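Local atomic coordinates of aminotransferase class-III (Sphaerobacter thermophilus DSM 20745, PDB entry 6K8H), a protein that belongs to the class-III aminotransferases, is also known as an omega-transaminase, and has the fold of the PLP-dependent aminotransferase clan. Residues R144-K149 with R213-A218; R139-R144 with G249-F254; V195-N200 with R207-H212. All blocks are in the same frame, centred on the assembly; numbering follows the deposited sequence.

Contact 1. Residues R144-K149 with R213-A218; sequences RPRIAK and RDELAA
Arg146 is held by backbone bonds to Glu215 and Ala217, on either side of its bridge partner Leu216. Its N donates to Glu215 O at 3.0 Å, and its carbonyl O takes the N-H of Ala217 at 2.8 Å. One step on, Ala148 N reaches Ala218 O, also at 2.8 Å. The Arg146 and Glu215 side chains run side by side, and NH1 is modelled in a salt bridge with OE1, although OE1 sits too close to the guanidinium for its place to be sure. Arg144 works with its whole length. With CG beside the backbone N (chi1 -54°) and an extended chain, its CD passes 3.4 Å from Asp214 O, and NH1 donates to Leu216 O at 3.1 Å, the acceptor lying at the guanidinium edge. Strands 146-150 and 216-221 are parallel neighbours in the mixed seven-stranded sheet of the aminotransferase fold. Their pairing is disturbed at Ala217, whose psi of -38° is far from extended, and the buried Ala218 N is left without a partner. On the face carrying Leu216, its CD2 packs against Ala148 CB at 3.8 Å. Farther out, Val195 pairs with Ile147, Val251 with Ala217, and Tyr248 O takes NH2 of Arg144. Helix 127-142 packs on Ile147 through Ile135, and Pro145 touches Pro187 of the second subunit.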
ATOM      1  N   ARG B 144     -18.234  15.737   4.315  1.00  8.87           N
ATOM      2  CA  ARG B 144     -17.613  16.526   5.368  1.00  9.94           C
ATOM      3  C   ARG B 144     -16.096  16.326   5.370  1.00 10.98           C
ATOM      4  O   ARG B 144     -15.598  15.272   4.968  1.00 11.68           O
ATOM      5  CB  ARG B 144     -18.203  16.144   6.732  1.00 10.19           C
ATOM      6  CG  ARG B 144     -19.752  16.245   6.789  1.00 10.40           C
ATOM      7  CD  ARG B 144     -20.297  15.746   8.129  1.00 12.93           C
ATOM      8  NE  ARG B 144     -21.761  15.633   8.158  1.00 12.68           N
ATOM      9  CZ  ARG B 144     -22.436  14.998   9.115  1.00 15.28           C
ATOM     10  NH1 ARG B 144     -21.774  14.425  10.118  1.00 12.60           N
ATOM     11  NH2 ARG B 144     -23.769  14.934   9.084  1.00 13.87           N
ATOM     12  N   PRO B 145     -15.337  17.313   5.797  1.00 11.48           N
ATOM     13  CA  PRO B 145     -13.879  17.242   5.613  1.00 10.64           C
ATOM     14  C   PRO B 145     -13.097  16.595   6.751  1.00 13.08           C
ATOM     15  O   PRO B 145     -12.053  15.980   6.497  1.00 10.85           O
ATOM     16  CB  PRO B 145     -13.491  18.715   5.446  1.00 14.04           C
ATOM     17  CG  PRO B 145     -14.510  19.458   6.266  1.00 13.51           C
ATOM     18  CD  PRO B 145     -15.797  18.670   6.147  1.00 12.38           C
ATOM     19  N   ARG B 146     -13.560  16.720   7.995  1.00 11.66           N
ATOM     20  CA  ARG B 146     -12.747  16.316   9.136  1.00 12.22           C
ATOM     21  C   ARG B 146     -13.030  14.877   9.566  1.00 11.87           C
ATOM     22  O   ARG B 146     -14.079  14.299   9.277  1.00  7.85           O
ATOM     23  CB  ARG B 146     -12.978  17.244  10.328  1.00 12.43           C
ATOM     24  CG  ARG B 146     -12.575  18.672  10.059  1.00 20.35           C
ATOM     25  CD  ARG B 146     -12.758  19.543  11.272  1.00 21.56           C
ATOM     26  NE  ARG B 146     -12.097  20.825  11.062  1.00 32.11           N
ATOM     27  CZ  ARG B 146     -12.010  21.787  11.974  1.00 35.72           C
ATOM     28  NH1 ARG B 146     -12.555  21.614  13.172  1.00 28.69           N
ATOM     29  NH2 ARG B 146     -11.385  22.924  11.680  1.00 39.49           N
ATOM     30  N   ILE B 147     -12.078  14.312  10.310  1.00  9.61           N
ATOM     31  CA  ILE B 147     -12.254  13.009  10.929  1.00  9.68           C
ATOM     32  C   ILE B 147     -11.844  13.106  12.390  1.00  9.22           C
ATOM     33  O   ILE B 147     -11.113  14.009  12.800  1.00  9.43           O
ATOM     34  CB  ILE B 147     -11.435  11.902  10.227  1.00  9.49           C
ATOM     35  CG1 ILE B 147      -9.955  12.050  10.594  1.00 10.66           C
ATOM     36  CG2 ILE B 147     -11.663  11.949   8.712  1.00 14.81           C
ATOM     37  CD1 ILE B 147      -9.088  10.880  10.201  1.00 11.80           C
ATOM     38  N   ALA B 148     -12.327  12.151  13.175  1.00  9.13           N
ATOM     39  CA  ALA B 148     -11.949  12.008  14.568  1.00  9.18           C
ATOM     40  C   ALA B 148     -11.261  10.666  14.748  1.00  6.51           C
ATOM     41  O   ALA B 148     -11.657   9.669  14.136  1.00  8.34           O
ATOM     42  CB  ALA B 148     -13.171  12.109  15.491  1.00  8.14           C
ATOM     43  N   LYS B 149     -10.220  10.658  15.568  1.00  7.01           N
ATOM     44  CA  LYS B 149      -9.547   9.424  15.986  1.00  6.98           C
ATOM     45  C   LYS B 149      -9.166   9.569  17.449  1.00  7.10           C
ATOM     46  O   LYS B 149      -9.355  10.627  18.046  1.00  9.53           O
ATOM     47  CB  LYS B 149      -8.314   9.126  15.131  1.00  9.21           C
ATOM     48  CG  LYS B 149      -7.264  10.223  15.194  1.00  7.53           C
ATOM     49  CD  LYS B 149      -5.951   9.694  14.685  1.00  9.89           C
ATOM     50  CE  LYS B 149      -5.327   8.750  15.681  1.00  9.33           C
ATOM     51  NZ  LYS B 149      -3.896   8.500  15.349  1.00 10.73           N
ATOM     52  N   ARG B 213     -19.907  18.255  15.300  1.00 13.57           N
ATOM     53  CA  ARG B 213     -20.794  17.294  14.655  1.00 16.85           C
ATOM     54  C   ARG B 213     -21.069  17.625  13.190  1.00 17.80           C
ATOM     55  O   ARG B 213     -21.317  16.716  12.393  1.00 18.41           O
ATOM     56  CB  ARG B 213     -22.108  17.224  15.413  1.00 16.60           C
ATOM     57  CG  ARG B 213     -22.781  18.577  15.557  1.00 19.31           C
ATOM     58  CD  ARG B 213     -24.056  18.470  16.369  1.00 27.79           C
ATOM     59  NE  ARG B 213     -25.136  17.883  15.584  1.00 34.17           N
ATOM     60  CZ  ARG B 213     -26.387  17.749  16.016  1.00 34.69           C
ATOM     61  NH1 ARG B 213     -26.720  18.152  17.239  1.00 30.58           N
ATOM     62  NH2 ARG B 213     -27.301  17.196  15.230  1.00 31.02           N
ATOM     63  N   ASP B 214     -21.011  18.901  12.796  1.00 10.57           N
ATOM     64  CA  ASP B 214     -21.371  19.231  11.421  1.00 19.10           C
ATOM     65  C   ASP B 214     -20.214  19.043  10.464  1.00 21.09           C
ATOM     66  O   ASP B 214     -20.431  18.902   9.250  1.00 16.49           O
ATOM     67  CB  ASP B 214     -21.835  20.677  11.337  1.00 20.67           C
ATOM     68  CG  ASP B 214     -23.207  20.876  11.949  1.00 27.72           C
ATOM     69  OD1 ASP B 214     -23.963  19.878  12.013  1.00 27.74           O
ATOM     70  OD2 ASP B 214     -23.528  22.007  12.365  1.00 38.34           O
ATOM     71  N   GLU B 215     -18.980  18.993  10.990  1.00 14.51           N
ATOM     72  CA  GLU B 215     -17.756  18.863  10.142  1.00 15.41           C
ATOM     73  C   GLU B 215     -17.147  17.447  10.155  1.00 14.01           C
ATOM     74  O   GLU B 215     -16.174  17.226   9.416  1.00 12.33           O
ATOM     75  CB  GLU B 215     -16.647  19.787  10.661  1.00 24.13           C
ATOM     76  CG  GLU B 215     -17.124  21.046  11.362  1.00 32.03           C
ATOM     77  CD  GLU B 215     -16.110  21.715  12.280  1.00 46.93           C
ATOM     78  OE1 GLU B 215     -14.899  21.570  12.035  1.00 49.46           O
ATOM     79  OE2 GLU B 215     -16.536  22.372  13.249  1.00 56.05           O
ATOM     80  N   LEU B 216     -17.706  16.511  10.920  1.00 11.07           N
ATOM     81  CA  LEU B 216     -17.042  15.220  11.092  1.00 10.89           C
ATOM     82  C   LEU B 216     -17.622  14.225  10.098  1.00 10.98           C
ATOM     83  O   LEU B 216     -18.780  13.806  10.227  1.00  8.41           O
ATOM     84  CB  LEU B 216     -17.220  14.708  12.518  1.00 12.54           C
ATOM     85  CG  LEU B 216     -16.242  15.142  13.604  1.00  9.65           C
ATOM     86  CD1 LEU B 216     -16.647  14.565  14.956  1.00  9.78           C
ATOM     87  CD2 LEU B 216     -14.815  14.718  13.231  1.00 10.48           C
ATOM     88  N   ALA B 217     -16.803  13.824   9.117  1.00  9.80           N
ATOM     89  CA  ALA B 217     -17.177  12.733   8.219  1.00  8.68           C
ATOM     90  C   ALA B 217     -17.141  11.373   8.911  1.00  7.47           C
ATOM     91  O   ALA B 217     -17.982  10.509   8.635  1.00  8.01           O
ATOM     92  CB  ALA B 217     -16.247  12.705   7.007  1.00  7.69           C
ATOM     93  N   ALA B 218     -16.170  11.153   9.798  1.00  7.36           N
ATOM     94  CA  ALA B 218     -15.965   9.829  10.366  1.00  8.21           C
ATOM     95  C   ALA B 218     -15.332   9.909  11.750  1.00  9.10           C
ATOM     96  O   ALA B 218     -14.614  10.862  12.075  1.00 10.14           O
ATOM     97  CB  ALA B 218     -15.054   8.967   9.482  1.00  8.17           C
TER

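Contact 2. Residues R139-R144 with G249-F254; sequences RAYTGR and GIVLIF
The guanidinium of Arg144 has Gly249 O over one face, 3.5 Å from NH1, while Ile250 CG1 comes up to its edge in the plane, 3.4 Å from the same nitrogen. The opposite face looks toward Arg213 O. The second flat group, the Tyr141 ring, is met obliquely by Val251, whose CG2 lies 4.2 Å from CD2, and the phenol OH is hydrogen-bonded to Glu298. Between these two groups stands Thr142. Its methyl CG2 packs 3.6 Å from Gly249 O and 3.7 Å from Val251 CG2, because chi1 of 71° turns the methyl to the strand and OG1 back to its own chain. There OG1 accepts from Arg144 N at 3.1 Å, nearly straight at 166°, forming an ST turn, and it is also bonded to Ala138 O. The turn carries the chain from the end of helix 127-142, through Gly143 with its positive phi, to strand 146-150. Gly249 likewise ends helix 235-248 in a Schellman motif before strand 251-255. The contact therefore joins two helix-to-strand turns at the N-terminal ends of parallel strands inside the large sheet. No hydrogen bond crosses it: NH2 of Arg144 donates to Tyr248 O, and Gly249 O lies above the guanidinium plane, where no N-H points. Carbonyls at a helix C-terminus carry partial negative charge, which probably favours the cationic group beside them.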
ATOM      1  N   ARG B 139     -15.608  10.683   3.652  1.00  8.29           N
ATOM      2  CA  ARG B 139     -15.694  12.042   3.122  1.00  8.07           C
ATOM      3  C   ARG B 139     -16.633  12.103   1.919  1.00  8.33           C
ATOM      4  O   ARG B 139     -17.442  13.031   1.805  1.00 10.07           O
ATOM      5  CB  ARG B 139     -14.309  12.567   2.743  1.00  7.96           C
ATOM      6  CG  ARG B 139     -13.376  12.862   3.927  1.00  9.69           C
ATOM      7  CD  ARG B 139     -12.399  13.990   3.600  1.00  9.07           C
ATOM      8  NE  ARG B 139     -11.192  13.968   4.441  1.00  7.94           N
ATOM      9  CZ  ARG B 139     -10.038  13.410   4.080  1.00 12.99           C
ATOM     10  NH1 ARG B 139      -9.925  12.816   2.900  1.00  9.46           N
ATOM     11  NH2 ARG B 139      -8.994  13.439   4.898  1.00 11.05           N
ATOM     12  N   ALA B 140     -16.529  11.137   0.999  1.00  7.87           N
ATOM     13  CA  ALA B 140     -17.376  11.172  -0.195  1.00  9.09           C
ATOM     14  C   ALA B 140     -18.833  10.929   0.145  1.00 11.39           C
ATOM     15  O   ALA B 140     -19.727  11.455  -0.526  1.00 12.54           O
ATOM     16  CB  ALA B 140     -16.914  10.125  -1.217  1.00  5.73           C
ATOM     17  N   TYR B 141     -19.085  10.092   1.146  1.00  8.97           N
ATOM     18  CA  TYR B 141     -20.445   9.738   1.503  1.00 10.84           C
ATOM     19  C   TYR B 141     -21.126  10.894   2.222  1.00 11.70           C
ATOM     20  O   TYR B 141     -22.251  11.275   1.883  1.00 11.52           O
ATOM     21  CB  TYR B 141     -20.438   8.486   2.384  1.00 11.81           C
ATOM     22  CG  TYR B 141     -21.823   8.048   2.749  1.00  9.81           C
ATOM     23  CD1 TYR B 141     -22.636   7.405   1.827  1.00 10.78           C
ATOM     24  CD2 TYR B 141     -22.337   8.320   4.003  1.00 13.29           C
ATOM     25  CE1 TYR B 141     -23.938   7.028   2.153  1.00 15.25           C
ATOM     26  CE2 TYR B 141     -23.617   7.950   4.343  1.00 14.52           C
ATOM     27  CZ  TYR B 141     -24.416   7.307   3.420  1.00 18.81           C
ATOM     28  OH  TYR B 141     -25.691   6.946   3.789  1.00 22.81           O
ATOM     29  N   THR B 142     -20.440  11.485   3.198  1.00  9.89           N
ATOM     30  CA  THR B 142     -21.019  12.546   4.008  1.00 11.11           C
ATOM     31  C   THR B 142     -20.771  13.929   3.437  1.00  9.44           C
ATOM     32  O   THR B 142     -21.511  14.856   3.769  1.00 11.39           O
ATOM     33  CB  THR B 142     -20.453  12.509   5.431  1.00 10.54           C
ATOM     34  OG1 THR B 142     -19.085  12.934   5.399  1.00  8.55           O
ATOM     35  CG2 THR B 142     -20.557  11.099   6.035  1.00  5.54           C
ATOM     36  N   GLY B 143     -19.733  14.095   2.615  1.00 10.45           N
ATOM     37  CA  GLY B 143     -19.345  15.391   2.095  1.00 10.56           C
ATOM     38  C   GLY B 143     -18.524  16.244   3.034  1.00 13.37           C
ATOM     39  O   GLY B 143     -18.143  17.361   2.654  1.00 10.84           O
ATOM     40  N   ARG B 144     -18.234  15.737   4.315  1.00  8.87           N
ATOM     41  CA  ARG B 144     -17.613  16.526   5.368  1.00  9.94           C
ATOM     42  C   ARG B 144     -16.096  16.326   5.370  1.00 10.98           C
ATOM     43  O   ARG B 144     -15.598  15.272   4.968  1.00 11.68           O
ATOM     44  CB  ARG B 144     -18.203  16.144   6.732  1.00 10.19           C
ATOM     45  CG  ARG B 144     -19.752  16.245   6.789  1.00 10.40           C
ATOM     46  CD  ARG B 144     -20.297  15.746   8.129  1.00 12.93           C
ATOM     47  NE  ARG B 144     -21.761  15.633   8.158  1.00 12.68           N
ATOM     48  CZ  ARG B 144     -22.436  14.998   9.115  1.00 15.28           C
ATOM     49  NH1 ARG B 144     -21.774  14.425  10.118  1.00 12.60           N
ATOM     50  NH2 ARG B 144     -23.769  14.934   9.084  1.00 13.87           N
ATOM     51  N   GLY B 249     -25.072  11.437  11.619  1.00 10.77           N
ATOM     52  CA  GLY B 249     -24.666  11.141  10.259  1.00 11.32           C
ATOM     53  C   GLY B 249     -23.173  10.990  10.079  1.00 12.18           C
ATOM     54  O   GLY B 249     -22.655  11.227   8.977  1.00 10.83           O
ATOM     55  N   ILE B 250     -22.469  10.592  11.136  1.00  8.31           N
ATOM     56  CA  ILE B 250     -21.022  10.400  11.120  1.00 10.31           C
ATOM     57  C   ILE B 250     -20.721   8.926  10.889  1.00  8.82           C
ATOM     58  O   ILE B 250     -21.293   8.052  11.560  1.00 10.46           O
ATOM     59  CB  ILE B 250     -20.386  10.884  12.434  1.00 10.29           C
ATOM     60  CG1 ILE B 250     -20.609  12.378  12.617  1.00  7.63           C
ATOM     61  CG2 ILE B 250     -18.890  10.566  12.460  1.00  8.67           C
ATOM     62  CD1 ILE B 250     -20.340  12.823  14.020  1.00  9.45           C
ATOM     63  N   VAL B 251     -19.810   8.649   9.958  1.00  9.54           N
ATOM     64  CA  VAL B 251     -19.438   7.281   9.610  1.00  8.18           C
ATOM     65  C   VAL B 251     -18.547   6.720  10.715  1.00 10.28           C
ATOM     66  O   VAL B 251     -17.497   7.291  11.025  1.00  8.82           O
ATOM     67  CB  VAL B 251     -18.718   7.247   8.254  1.00  8.23           C
ATOM     68  CG1 VAL B 251     -18.145   5.874   7.987  1.00  9.29           C
ATOM     69  CG2 VAL B 251     -19.664   7.696   7.121  1.00  8.29           C
ATOM     70  N   LEU B 252     -18.949   5.589  11.295  1.00  9.07           N
ATOM     71  CA  LEU B 252     -18.131   4.906  12.295  1.00  9.41           C
ATOM     72  C   LEU B 252     -17.272   3.854  11.593  1.00  6.82           C
ATOM     73  O   LEU B 252     -17.797   2.903  10.990  1.00  5.35           O
ATOM     74  CB  LEU B 252     -19.014   4.282  13.380  1.00  9.74           C
ATOM     75  CG  LEU B 252     -18.342   3.486  14.516  1.00  9.75           C
ATOM     76  CD1 LEU B 252     -17.275   4.301  15.262  1.00  7.44           C
ATOM     77  CD2 LEU B 252     -19.402   2.982  15.494  1.00 11.03           C
ATOM     78  N   ILE B 253     -15.951   4.039  11.653  1.00  6.84           N
ATOM     79  CA  ILE B 253     -14.986   3.135  11.036  1.00  6.86           C
ATOM     80  C   ILE B 253     -14.255   2.370  12.137  1.00  5.96           C
ATOM     81  O   ILE B 253     -13.571   2.976  12.970  1.00  5.91           O
ATOM     82  CB  ILE B 253     -13.968   3.892  10.168  1.00  7.22           C
ATOM     83  CG1 ILE B 253     -14.656   4.740   9.091  1.00  4.40           C
ATOM     84  CG2 ILE B 253     -12.999   2.908   9.528  1.00  5.86           C
ATOM     85  CD1 ILE B 253     -13.706   5.664   8.400  1.00  6.49           C
ATOM     86  N   PHE B 254     -14.344   1.047  12.107  1.00  7.13           N
ATOM     87  CA  PHE B 254     -13.500   0.208  12.949  1.00  8.51           C
ATOM     88  C   PHE B 254     -12.203  -0.105  12.215  1.00  9.28           C
ATOM     89  O   PHE B 254     -12.230  -0.501  11.048  1.00  7.99           O
ATOM     90  CB  PHE B 254     -14.193  -1.103  13.322  1.00  8.36           C
ATOM     91  CG  PHE B 254     -15.175  -0.973  14.456  1.00  9.75           C
ATOM     92  CD1 PHE B 254     -15.607   0.273  14.879  1.00  9.71           C
ATOM     93  CD2 PHE B 254     -15.677  -2.105  15.082  1.00 14.35           C
ATOM     94  CE1 PHE B 254     -16.524   0.400  15.904  1.00 11.02           C
ATOM     95  CE2 PHE B 254     -16.589  -1.992  16.122  1.00 17.65           C
ATOM     96  CZ  PHE B 254     -17.010  -0.733  16.538  1.00 15.04           C
TER

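Contact 3. Residues V195-N200 with R207-H212; sequences VVLPFN and RLIEQH
Val195 crosses the His212 ring obliquely, with one methyl over its face, at the edge of a beta-alpha-beta crossover, in which strand 194-197 leads through helix 202-211 to strand 216-221, passing over the intervening strand 146-150. Methyl CG2 of the valine sits over the centre of the imidazole in a CH-pi contact, 3.8 Å from the ring centroid and only 12° off the normal. Gln211 CG covers the other face, offset toward the rim, so that the ring is sandwiched between aliphatic groups. The short strand and helix segments run nearly antiparallel (159°), with their axes 9.2 Å apart. Deeper in, the side chains of Leu197 and Leu208 lie alongside each other, pointing opposite ways, and CD2 of Leu197 comes to 3.6 Å from CB of Leu208. The same CD2 also reaches Ile209 CG1 at 4.2 Å; Ile209 in turn packs on Leu241 and Ile244 of helix 235-248. No hydrogen bond links the segments, and their cohesion is apolar. Leu208 CG is set beside the backbone N (chi1 -81°), which sends one branch across to the strand end: CD1 lies 4.1 Å from Pro198 CD and 3.6 Å from the carbonyl O of Val196.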
ATOM      1  N   VAL B 195      -9.853  15.646  14.811  1.00 10.42           N
ATOM      2  CA  VAL B 195     -10.368  15.788  16.172  1.00 10.02           C
ATOM      3  C   VAL B 195      -9.895  14.582  16.980  1.00  7.54           C
ATOM      4  O   VAL B 195     -10.259  13.442  16.665  1.00  9.08           O
ATOM      5  CB  VAL B 195     -11.907  15.882  16.177  1.00 12.90           C
ATOM      6  CG1 VAL B 195     -12.453  15.933  17.623  1.00 11.90           C
ATOM      7  CG2 VAL B 195     -12.398  17.082  15.377  1.00 12.43           C
ATOM      8  N   VAL B 196      -9.110  14.828  18.030  1.00  7.66           N
ATOM      9  CA  VAL B 196      -8.490  13.761  18.822  1.00  7.65           C
ATOM     10  C   VAL B 196      -9.306  13.543  20.093  1.00  7.88           C
ATOM     11  O   VAL B 196      -9.420  14.441  20.934  1.00  8.44           O
ATOM     12  CB  VAL B 196      -7.025  14.085  19.159  1.00 10.46           C
ATOM     13  CG1 VAL B 196      -6.375  12.883  19.824  1.00  6.58           C
ATOM     14  CG2 VAL B 196      -6.244  14.459  17.888  1.00  9.86           C
ATOM     15  N   LEU B 197      -9.860  12.334  20.240  1.00  9.26           N
ATOM     16  CA  LEU B 197     -10.775  11.898  21.280  1.00  9.75           C
ATOM     17  C   LEU B 197     -10.051  11.068  22.331  1.00  8.94           C
ATOM     18  O   LEU B 197      -8.995  10.484  22.068  1.00 10.29           O
ATOM     19  CB  LEU B 197     -11.919  11.067  20.682  1.00  7.07           C
ATOM     20  CG  LEU B 197     -12.614  11.614  19.430  1.00  8.42           C
ATOM     21  CD1 LEU B 197     -13.474  10.540  18.795  1.00 11.01           C
ATOM     22  CD2 LEU B 197     -13.446  12.823  19.784  1.00  9.83           C
ATOM     23  N   PRO B 198     -10.595  11.003  23.552  1.00  9.15           N
ATOM     24  CA  PRO B 198      -9.998  10.145  24.592  1.00  7.76           C
ATOM     25  C   PRO B 198     -10.565   8.728  24.617  1.00 10.77           C
ATOM     26  O   PRO B 198     -11.766   8.540  24.870  1.00  9.52           O
ATOM     27  CB  PRO B 198     -10.328  10.896  25.890  1.00 13.12           C
ATOM     28  CG  PRO B 198     -11.608  11.651  25.578  1.00 11.63           C
ATOM     29  CD  PRO B 198     -11.615  11.925  24.082  1.00 10.27           C
ATOM     30  N   PHE B 199      -9.715   7.719  24.375  1.00  6.43           N
ATOM     31  CA  PHE B 199     -10.199   6.340  24.318  1.00 10.34           C
ATOM     32  C   PHE B 199     -10.771   5.927  25.675  1.00 11.66           C
ATOM     33  O   PHE B 199     -10.205   6.241  26.725  1.00 10.40           O
ATOM     34  CB  PHE B 199      -9.065   5.399  23.885  1.00  7.57           C
ATOM     35  CG  PHE B 199      -9.519   4.010  23.479  1.00 10.20           C
ATOM     36  CD1 PHE B 199     -10.036   3.770  22.210  1.00 10.57           C
ATOM     37  CD2 PHE B 199      -9.424   2.948  24.366  1.00  8.20           C
ATOM     38  CE1 PHE B 199     -10.436   2.493  21.820  1.00  7.95           C
ATOM     39  CE2 PHE B 199      -9.834   1.672  23.981  1.00 10.57           C
ATOM     40  CZ  PHE B 199     -10.344   1.450  22.705  1.00  9.49           C
ATOM     41  N   ASN B 200     -11.937   5.270  25.650  1.00 11.64           N
ATOM     42  CA  ASN B 200     -12.595   4.749  26.862  1.00 13.72           C
ATOM     43  C   ASN B 200     -12.987   5.853  27.846  1.00 16.18           C
ATOM     44  O   ASN B 200     -13.089   5.623  29.057  1.00 15.49           O
ATOM     45  CB  ASN B 200     -11.729   3.703  27.577  1.00  9.64           C
ATOM     46  CG  ASN B 200     -12.116   2.288  27.214  1.00 12.96           C
ATOM     47  OD1 ASN B 200     -13.277   2.009  26.917  1.00 11.85           O
ATOM     48  ND2 ASN B 200     -11.142   1.381  27.231  1.00 10.65           N
ATOM     49  N   ARG B 207     -18.595  14.953  24.204  1.00 14.58           N
ATOM     50  CA  ARG B 207     -18.545  16.411  24.146  1.00 16.27           C
ATOM     51  C   ARG B 207     -17.801  16.887  22.898  1.00 16.09           C
ATOM     52  O   ARG B 207     -18.225  17.847  22.238  1.00 13.44           O
ATOM     53  CB  ARG B 207     -17.892  16.969  25.412  1.00 19.93           C
ATOM     54  CG  ARG B 207     -18.738  16.866  26.692  1.00 23.13           C
ATOM     55  CD  ARG B 207     -18.004  17.509  27.881  1.00 25.62           C
ATOM     56  NE  ARG B 207     -17.039  16.592  28.490  1.00 37.22           N
ATOM     57  CZ  ARG B 207     -15.844  16.945  28.974  1.00 40.93           C
ATOM     58  NH1 ARG B 207     -15.446  18.213  28.913  1.00 27.25           N
ATOM     59  NH2 ARG B 207     -15.041  16.021  29.514  1.00 33.71           N
ATOM     60  N   LEU B 208     -16.703  16.209  22.544  1.00 13.46           N
ATOM     61  CA  LEU B 208     -15.952  16.598  21.352  1.00  9.87           C
ATOM     62  C   LEU B 208     -16.727  16.312  20.067  1.00 14.23           C
ATOM     63  O   LEU B 208     -16.719  17.132  19.140  1.00 14.02           O
ATOM     64  CB  LEU B 208     -14.598  15.894  21.339  1.00 12.40           C
ATOM     65  CG  LEU B 208     -13.554  16.576  22.220  1.00 13.53           C
ATOM     66  CD1 LEU B 208     -12.388  15.628  22.488  1.00 11.47           C
ATOM     67  CD2 LEU B 208     -13.059  17.857  21.567  1.00 16.00           C
ATOM     68  N   ILE B 209     -17.381  15.159  19.978  1.00 13.35           N
ATOM     69  CA  ILE B 209     -18.170  14.866  18.747  1.00 10.61           C
ATOM     70  C   ILE B 209     -19.318  15.879  18.619  1.00 16.50           C
ATOM     71  O   ILE B 209     -19.526  16.402  17.522  1.00 12.74           O
ATOM     72  CB  ILE B 209     -18.652  13.406  18.743  1.00 12.00           C
ATOM     73  CG1 ILE B 209     -17.468  12.458  18.529  1.00 11.42           C
ATOM     74  CG2 ILE B 209     -19.736  13.211  17.701  1.00 11.89           C
ATOM     75  CD1 ILE B 209     -17.750  11.021  18.830  1.00 10.51           C
ATOM     76  N   GLU B 210     -19.950  16.206  19.742  1.00 12.88           N
ATOM     77  CA  GLU B 210     -21.103  17.138  19.752  1.00 17.75           C
ATOM     78  C   GLU B 210     -20.654  18.504  19.221  1.00 17.01           C
ATOM     79  O   GLU B 210     -21.333  19.062  18.373  1.00 18.66           O
ATOM     80  CB  GLU B 210     -21.592  17.251  21.193  1.00 18.68           C
ATOM     81  CG  GLU B 210     -23.092  17.146  21.318  1.00 25.84           C
ATOM     82  CD  GLU B 210     -23.760  18.286  20.595  1.00 32.44           C
ATOM     83  OE1 GLU B 210     -23.069  19.270  20.350  1.00 35.68           O
ATOM     84  OE2 GLU B 210     -24.954  18.184  20.278  1.00 46.77           O
ATOM     85  N   GLN B 211     -19.483  18.944  19.665  1.00 14.00           N
ATOM     86  CA  GLN B 211     -18.853  20.238  19.322  1.00 16.04           C
ATOM     87  C   GLN B 211     -18.537  20.302  17.824  1.00 18.38           C
ATOM     88  O   GLN B 211     -18.661  21.388  17.261  1.00 16.46           O
ATOM     89  CB  GLN B 211     -17.577  20.363  20.151  1.00 20.76           C
ATOM     90  CG  GLN B 211     -16.742  21.587  19.831  1.00 30.15           C
ATOM     91  CD  GLN B 211     -15.713  21.869  20.899  1.00 38.80           C
ATOM     92  OE1 GLN B 211     -14.811  22.678  20.708  1.00 45.04           O
ATOM     93  NE2 GLN B 211     -15.864  21.224  22.043  1.00 30.63           N
ATOM     94  N   HIS B 212     -18.152  19.172  17.224  1.00 15.50           N
ATOM     95  CA  HIS B 212     -17.693  19.155  15.833  1.00 18.73           C
ATOM     96  C   HIS B 212     -18.641  18.391  14.912  1.00 14.07           C
ATOM     97  O   HIS B 212     -18.221  17.926  13.846  1.00 16.01           O
ATOM     98  CB  HIS B 212     -16.291  18.550  15.727  1.00 12.88           C
ATOM     99  CG  HIS B 212     -15.244  19.286  16.497  1.00 14.94           C
ATOM    100  ND1 HIS B 212     -14.541  20.347  15.969  1.00 18.16           N
ATOM    101  CD2 HIS B 212     -14.770  19.109  17.754  1.00 14.95           C
ATOM    102  CE1 HIS B 212     -13.674  20.788  16.864  1.00 19.78           C
ATOM    103  NE2 HIS B 212     -13.796  20.057  17.957  1.00 17.42           N
TER

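In the fold
The three contacts are nested along the chain, contact 3 within the loop closed by contact 1 and contact 1 within that of contact 2, and all use one sheet. Contacts 1 and 2 share Arg144, have centres about 7 Å apart, and are joined by Ala217 O to Val251 N at 2.9 Å. Contact 3 is about 10 Å from contact 1, centre to centre, and continues the sheet through Leu197 N to Lys149 O at 2.8 Å. Contacts 2 and 3, centres about 15 Å apart, meet where Ile250 CD1 packs 3.8 Å from Ile209 CG2. The bound (5-hydroxy-4,6-dimethylpyridin-3-yl)methyl dihydrogen phosphate is about 12 Å from the Ile147 side chain; strand 251-255 ends at Asp255, a pocket residue.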